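Local coordinates for CalG4 (Micromonospora echinospora, PDB 3IA7), which is a two-domain protein of the GT-B fold, related to erythromycin biosynthesis protein CIII, and pairs with a second copy of itself around bound calcium, at residues P222-P227 with L295-A300; G308-A313 with V318-V323. All blocks are in the same frame, centred on the assembly; numbering follows the deposited sequence.

Contact 1. Residues P222-P227 with L295-A300; sequences PGWQPP and LAHARA. With CA (calcium ion), chain E.
Pro226 and His297 make the tight part of this contact. The pyrrolidine ring lies across one face of the imidazole, with Pro226 CD 3.6 Å from the His297 ring centroid and 15° off the ring normal, a CH-pi contact. Trp224 adds a looser aromatic pair, an offset edge-to-face arrangement in which the rim of its six-membered ring is directed at the imidazole; centroids are 5.8 Å apart and the planes meet at 65°. The nearest atoms are Trp224 CZ3 and His297 ND1, at 3.9 Å. On this inner side the indole is pinned by a hydrogen bond from Trp224 NE1 to Glu284 and packs on Val233 and Val264. Trp224 O, near His297 CE1, is buried with no partner in the model.

The looser side of the contact faces the calcium, its two waters and the second subunit. His297 ND1 is hydrogen-bonded to Ser293 O; together with the metal bond at NE2, this holds the ring's rotation, and it is consistent with NE2 being the unprotonated nitrogen that meets the metal, in the ring plane, at 2.6 Å. Gln225 reaches the same ion although the side chain sets off away from residues 295-300: the chain bends at chi2 (-72°) and swings OE1 to 2.4 Å from the calcium, its amide steeply turned against the imidazole. Two waters also bind the calcium. Leu42 O and Glu46 OE2 of the second subunit are further ligands. Two loops that precede neighbouring strands of the C-terminal sheet thus build one side of a calcium site shared between two subunits.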
loop_
_atom_site.group_PDB
_atom_site.type_symbol
_atom_site.label_atom_id
_atom_site.label_comp_id
_atom_site.label_asym_id
_atom_site.label_seq_id
_atom_site.Cartn_x
_atom_site.Cartn_y
_atom_site.Cartn_z
ATOM N N PRO A 222 5.945 -8.362 -7.140
ATOM C CA PRO A 222 6.147 -8.243 -8.585
ATOM C C PRO A 222 6.278 -6.783 -9.004
ATOM O O PRO A 222 5.261 -6.098 -9.221
ATOM C CB PRO A 222 4.869 -8.879 -9.187
ATOM C CG PRO A 222 4.192 -9.610 -8.045
ATOM C CD PRO A 222 4.622 -8.920 -6.791
ATOM N N GLY A 223 7.517 -6.292 -9.109
ATOM C CA GLY A 223 7.740 -4.885 -9.431
ATOM C C GLY A 223 8.107 -4.627 -10.890
ATOM O O GLY A 223 8.941 -5.328 -11.471
ATOM N N TRP A 224 7.488 -3.609 -11.473
ATOM C CA TRP A 224 7.812 -3.174 -12.829
ATOM C C TRP A 224 9.236 -2.559 -12.854
ATOM O O TRP A 224 9.609 -1.862 -11.914
ATOM C CB TRP A 224 6.763 -2.151 -13.263
ATOM C CG TRP A 224 6.970 -1.555 -14.618
ATOM C CD1 TRP A 224 6.389 -1.961 -15.805
ATOM C CD2 TRP A 224 7.824 -0.450 -14.945
ATOM N NE1 TRP A 224 6.823 -1.146 -16.845
ATOM C CE2 TRP A 224 7.713 -0.231 -16.350
ATOM C CE3 TRP A 224 8.681 0.370 -14.194
ATOM C CZ2 TRP A 224 8.401 0.788 -16.999
ATOM C CZ3 TRP A 224 9.370 1.377 -14.847
ATOM C CH2 TRP A 224 9.228 1.571 -16.236
ATOM N N GLN A 225 10.009 -2.842 -13.907
ATOM C CA GLN A 225 11.335 -2.244 -14.118
ATOM C C GLN A 225 11.393 -1.539 -15.509
ATOM O O GLN A 225 10.747 -1.986 -16.463
ATOM C CB GLN A 225 12.448 -3.312 -14.012
ATOM C CG GLN A 225 12.489 -4.173 -12.692
ATOM C CD GLN A 225 12.980 -3.362 -11.443
ATOM O OE1 GLN A 225 13.499 -2.262 -11.576
ATOM N NE2 GLN A 225 12.789 -3.917 -10.245
ATOM N N PRO A 226 12.197 -0.460 -15.644
ATOM C CA PRO A 226 12.295 0.244 -16.915
ATOM C C PRO A 226 13.097 -0.623 -17.921
ATOM O O PRO A 226 13.804 -1.552 -17.484
ATOM C CB PRO A 226 13.053 1.548 -16.540
ATOM C CG PRO A 226 13.886 1.177 -15.362
ATOM C CD PRO A 226 13.050 0.149 -14.606
ATOM N N PRO A 227 12.984 -0.330 -19.233
ATOM C CA PRO A 227 13.688 -1.116 -20.253
ATOM C C PRO A 227 15.201 -0.875 -20.331
ATOM O O PRO A 227 15.898 -1.728 -20.844
ATOM C CB PRO A 227 13.016 -0.687 -21.563
ATOM C CG PRO A 227 12.607 0.725 -21.299
ATOM C CD PRO A 227 12.148 0.715 -19.840
ATOM N N LEU A 295 6.582 5.135 -10.672
ATOM C CA LEU A 295 6.999 6.483 -10.182
ATOM C C LEU A 295 8.407 6.461 -9.651
ATOM O O LEU A 295 9.125 7.464 -9.765
ATOM C CB LEU A 295 6.052 7.069 -9.101
ATOM C CG LEU A 295 4.687 7.531 -9.662
ATOM C CD1 LEU A 295 3.583 7.666 -8.599
ATOM C CD2 LEU A 295 4.813 8.778 -10.490
ATOM N N ALA A 296 8.820 5.349 -9.043
ATOM C CA ALA A 296 10.207 5.300 -8.527
ATOM C C ALA A 296 11.265 5.528 -9.620
ATOM O O ALA A 296 12.370 5.884 -9.302
ATOM C CB ALA A 296 10.489 3.969 -7.724
ATOM N N HIS A 297 10.924 5.293 -10.893
ATOM C CA HIS A 297 11.851 5.458 -12.014
ATOM C C HIS A 297 11.473 6.669 -12.868
ATOM O O HIS A 297 12.203 7.037 -13.779
ATOM C CB HIS A 297 11.892 4.204 -12.905
ATOM C CG HIS A 297 12.207 2.950 -12.157
ATOM N ND1 HIS A 297 11.234 2.175 -11.573
ATOM C CD2 HIS A 297 13.392 2.361 -11.859
ATOM C CE1 HIS A 297 11.804 1.153 -10.947
ATOM N NE2 HIS A 297 13.109 1.229 -11.122
ATOM N N ALA A 298 10.300 7.257 -12.626
ATOM C CA ALA A 298 9.772 8.288 -13.522
ATOM C C ALA A 298 10.513 9.646 -13.436
ATOM O O ALA A 298 10.909 10.062 -12.353
ATOM C CB ALA A 298 8.256 8.494 -13.287
ATOM N N ARG A 299 10.599 10.342 -14.559
ATOM C CA ARG A 299 11.135 11.717 -14.586
ATOM C C ARG A 299 10.004 12.716 -14.465
ATOM O O ARG A 299 10.229 13.890 -14.170
ATOM C CB ARG A 299 11.819 12.030 -15.924
ATOM C CG ARG A 299 12.921 11.139 -16.362
ATOM C CD ARG A 299 14.325 11.508 -15.868
ATOM N NE ARG A 299 15.271 10.461 -16.257
ATOM C CZ ARG A 299 16.322 10.619 -17.063
ATOM N NH1 ARG A 299 16.609 11.807 -17.590
ATOM N NH2 ARG A 299 17.103 9.580 -17.348
ATOM N N ALA A 300 8.790 12.270 -14.782
ATOM C CA ALA A 300 7.624 13.108 -14.731
ATOM C C ALA A 300 6.396 12.228 -14.706
ATOM O O ALA A 300 6.445 11.044 -15.113
ATOM C CB ALA A 300 7.523 14.050 -15.996
HETATM CA CA CA E . 14.568 -0.661 -10.206
HETATM O O HOH W 1 16.377 0.705 -9.780
HETATM O O HOH W 2 15.802 -0.613 -12.210
#

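Contact 2. Residues G308-A313 with V318-V323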
loop_
_atom_site.group_PDB
_atom_site.type_symbol
_atom_site.label_atom_id
_atom_site.label_comp_id
_atom_site.label_asym_id
_atom_site.label_seq_id
_atom_site.Cartn_x
_atom_site.Cartn_y
_atom_site.Cartn_z
ATOM N N GLY A 308 -5.078 12.850 -4.313
ATOM C CA GLY A 308 -4.501 11.505 -4.207
ATOM C C GLY A 308 -3.336 11.247 -5.149
ATOM O O GLY A 308 -2.254 10.820 -4.725
ATOM N N ALA A 309 -3.578 11.474 -6.437
ATOM C CA ALA A 309 -2.599 11.202 -7.475
ATOM C C ALA A 309 -1.376 12.127 -7.340
ATOM O O ALA A 309 -0.246 11.723 -7.609
ATOM C CB ALA A 309 -3.230 11.369 -8.836
ATOM N N VAL A 310 -1.632 13.377 -6.988
ATOM C CA VAL A 310 -0.584 14.379 -6.820
ATOM C C VAL A 310 0.405 13.969 -5.746
ATOM O O VAL A 310 1.624 13.974 -5.956
ATOM C CB VAL A 310 -1.287 15.768 -6.580
ATOM C CG1 VAL A 310 -0.539 16.706 -5.678
ATOM C CG2 VAL A 310 -1.723 16.397 -7.950
ATOM N N LEU A 311 -0.131 13.635 -4.583
ATOM C CA LEU A 311 0.711 13.308 -3.402
ATOM C C LEU A 311 1.480 11.972 -3.628
ATOM O O LEU A 311 2.602 11.799 -3.140
ATOM C CB LEU A 311 -0.202 13.246 -2.168
ATOM C CG LEU A 311 -0.816 14.586 -1.675
ATOM C CD1 LEU A 311 -1.647 14.396 -0.382
ATOM C CD2 LEU A 311 0.182 15.693 -1.476
ATOM N N GLU A 312 0.873 11.051 -4.376
ATOM C CA GLU A 312 1.584 9.841 -4.797
ATOM C C GLU A 312 2.849 10.178 -5.617
ATOM O O GLU A 312 3.941 9.641 -5.316
ATOM C CB GLU A 312 0.682 8.971 -5.649
ATOM C CG GLU A 312 1.114 7.555 -5.730
ATOM C CD GLU A 312 0.437 6.754 -4.672
ATOM O OE1 GLU A 312 -0.768 6.420 -4.872
ATOM O OE2 GLU A 312 1.081 6.480 -3.623
ATOM N N ALA A 313 2.700 11.044 -6.630
ATOM C CA ALA A 313 3.821 11.553 -7.440
ATOM C C ALA A 313 4.849 12.258 -6.544
ATOM O O ALA A 313 6.051 11.932 -6.555
ATOM C CB ALA A 313 3.328 12.521 -8.596
ATOM N N VAL A 318 8.503 13.055 -7.954
ATOM C CA VAL A 318 8.267 13.193 -9.405
ATOM C C VAL A 318 7.446 14.430 -9.685
ATOM O O VAL A 318 6.310 14.529 -9.177
ATOM C CB VAL A 318 7.471 11.992 -9.957
ATOM C CG1 VAL A 318 7.168 12.114 -11.480
ATOM C CG2 VAL A 318 8.251 10.706 -9.664
ATOM N N PRO A 319 7.970 15.326 -10.532
ATOM C CA PRO A 319 7.208 16.524 -10.888
ATOM C C PRO A 319 6.038 16.229 -11.853
ATOM O O PRO A 319 6.071 15.237 -12.584
ATOM C CB PRO A 319 8.263 17.457 -11.546
ATOM C CG PRO A 319 9.272 16.530 -12.138
ATOM C CD PRO A 319 9.296 15.278 -11.195
ATOM N N LEU A 320 5.019 17.083 -11.858
ATOM C CA LEU A 320 3.759 16.757 -12.579
ATOM C C LEU A 320 3.498 17.682 -13.771
ATOM O O LEU A 320 3.789 18.892 -13.722
ATOM C CB LEU A 320 2.569 16.865 -11.615
ATOM C CG LEU A 320 2.421 15.793 -10.524
ATOM C CD1 LEU A 320 3.738 15.480 -9.926
ATOM C CD2 LEU A 320 1.506 16.335 -9.456
ATOM N N VAL A 321 2.919 17.121 -14.831
ATOM C CA VAL A 321 2.198 17.935 -15.793
ATOM C C VAL A 321 0.717 17.557 -15.599
ATOM O O VAL A 321 0.369 16.364 -15.577
ATOM C CB VAL A 321 2.641 17.698 -17.228
ATOM C CG1 VAL A 321 1.839 18.588 -18.213
ATOM C CG2 VAL A 321 4.175 17.985 -17.356
ATOM N N LEU A 322 -0.103 18.570 -15.369
ATOM C CA LEU A 322 -1.507 18.399 -15.008
ATOM C C LEU A 322 -2.432 18.651 -16.188
ATOM O O LEU A 322 -2.222 19.583 -16.976
ATOM C CB LEU A 322 -1.859 19.317 -13.835
ATOM C CG LEU A 322 -1.206 18.887 -12.497
ATOM C CD1 LEU A 322 -1.906 19.505 -11.338
ATOM C CD2 LEU A 322 -1.158 17.381 -12.222
ATOM N N VAL A 323 -3.457 17.812 -16.304
ATOM C CA VAL A 323 -4.556 18.034 -17.242
ATOM C C VAL A 323 -5.876 17.964 -16.426
ATOM O O VAL A 323 -6.616 16.959 -16.460
ATOM C CB VAL A 323 -4.438 17.065 -18.419
ATOM C CG1 VAL A 323 -3.263 17.519 -19.364
ATOM C CG2 VAL A 323 -4.227 15.611 -17.972
#
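Ala313 and Val318 are joined by the single hydrogen bond of this contact, from Val318 N to Ala313 O at 3.0 Å. It is nearly straight at the hydrogen (168°), but the donor stands well above the carbonyl plane. The bond spans five residues and holds the chain where it leaves helix 307-315 and heads for strand 320-322.

The rest is apolar. Leu320 puts its two methyl groups to separate uses: CD2 reaches Val310 CG2 at 3.6 Å, the two side chains crossing at about a right angle, while CD1 is directed at Ala313 CB. The latter approach is very short, but CD1 is also modelled too close to Val318 O, so the exact position of this methyl is doubtful. Val310 CG2 also comes within 4.4 Å of Leu322 CD2. Val337 of helix 331-339 packs on both Val310 and Leu322, extending the patch. Ala313 CB and Val318 CB sit 4.4 Å apart beside the hydrogen bond.

Helix and strand segments run nearly antiparallel, at 161° with axes 10.3 Å apart, as expected for the return limb of a beta-alpha-beta crossover. One backbone bond joins the two ends of the turn, and branched aliphatic groups and a small alanine make up the rest of the interface, so the helix is held on the sheet chiefly by burial of hydrocarbon.

How the contacts relate
Along the chain, residues 222-227 come first, in the loop after strand 208-210. Contact 1 closes when residues 295-300 return to them, and the loop so formed takes in strands 233-237, 262-266 and 283-286. Strand 298-303 then leads into helix 307-315, and contact 2 closes a much shorter loop, only four residues long. The two contacts follow in series, neither enclosing nor crossing the other, with centres about 15 Å apart. They meet where Val318 CG1, just before strand 320-322, packs 3.3 Å from Ala300 C of the neighbouring strand 298-303. Contact 1 links the loops at the start of the two central strands to the second subunit, whereas contact 2 stays within the domain interior.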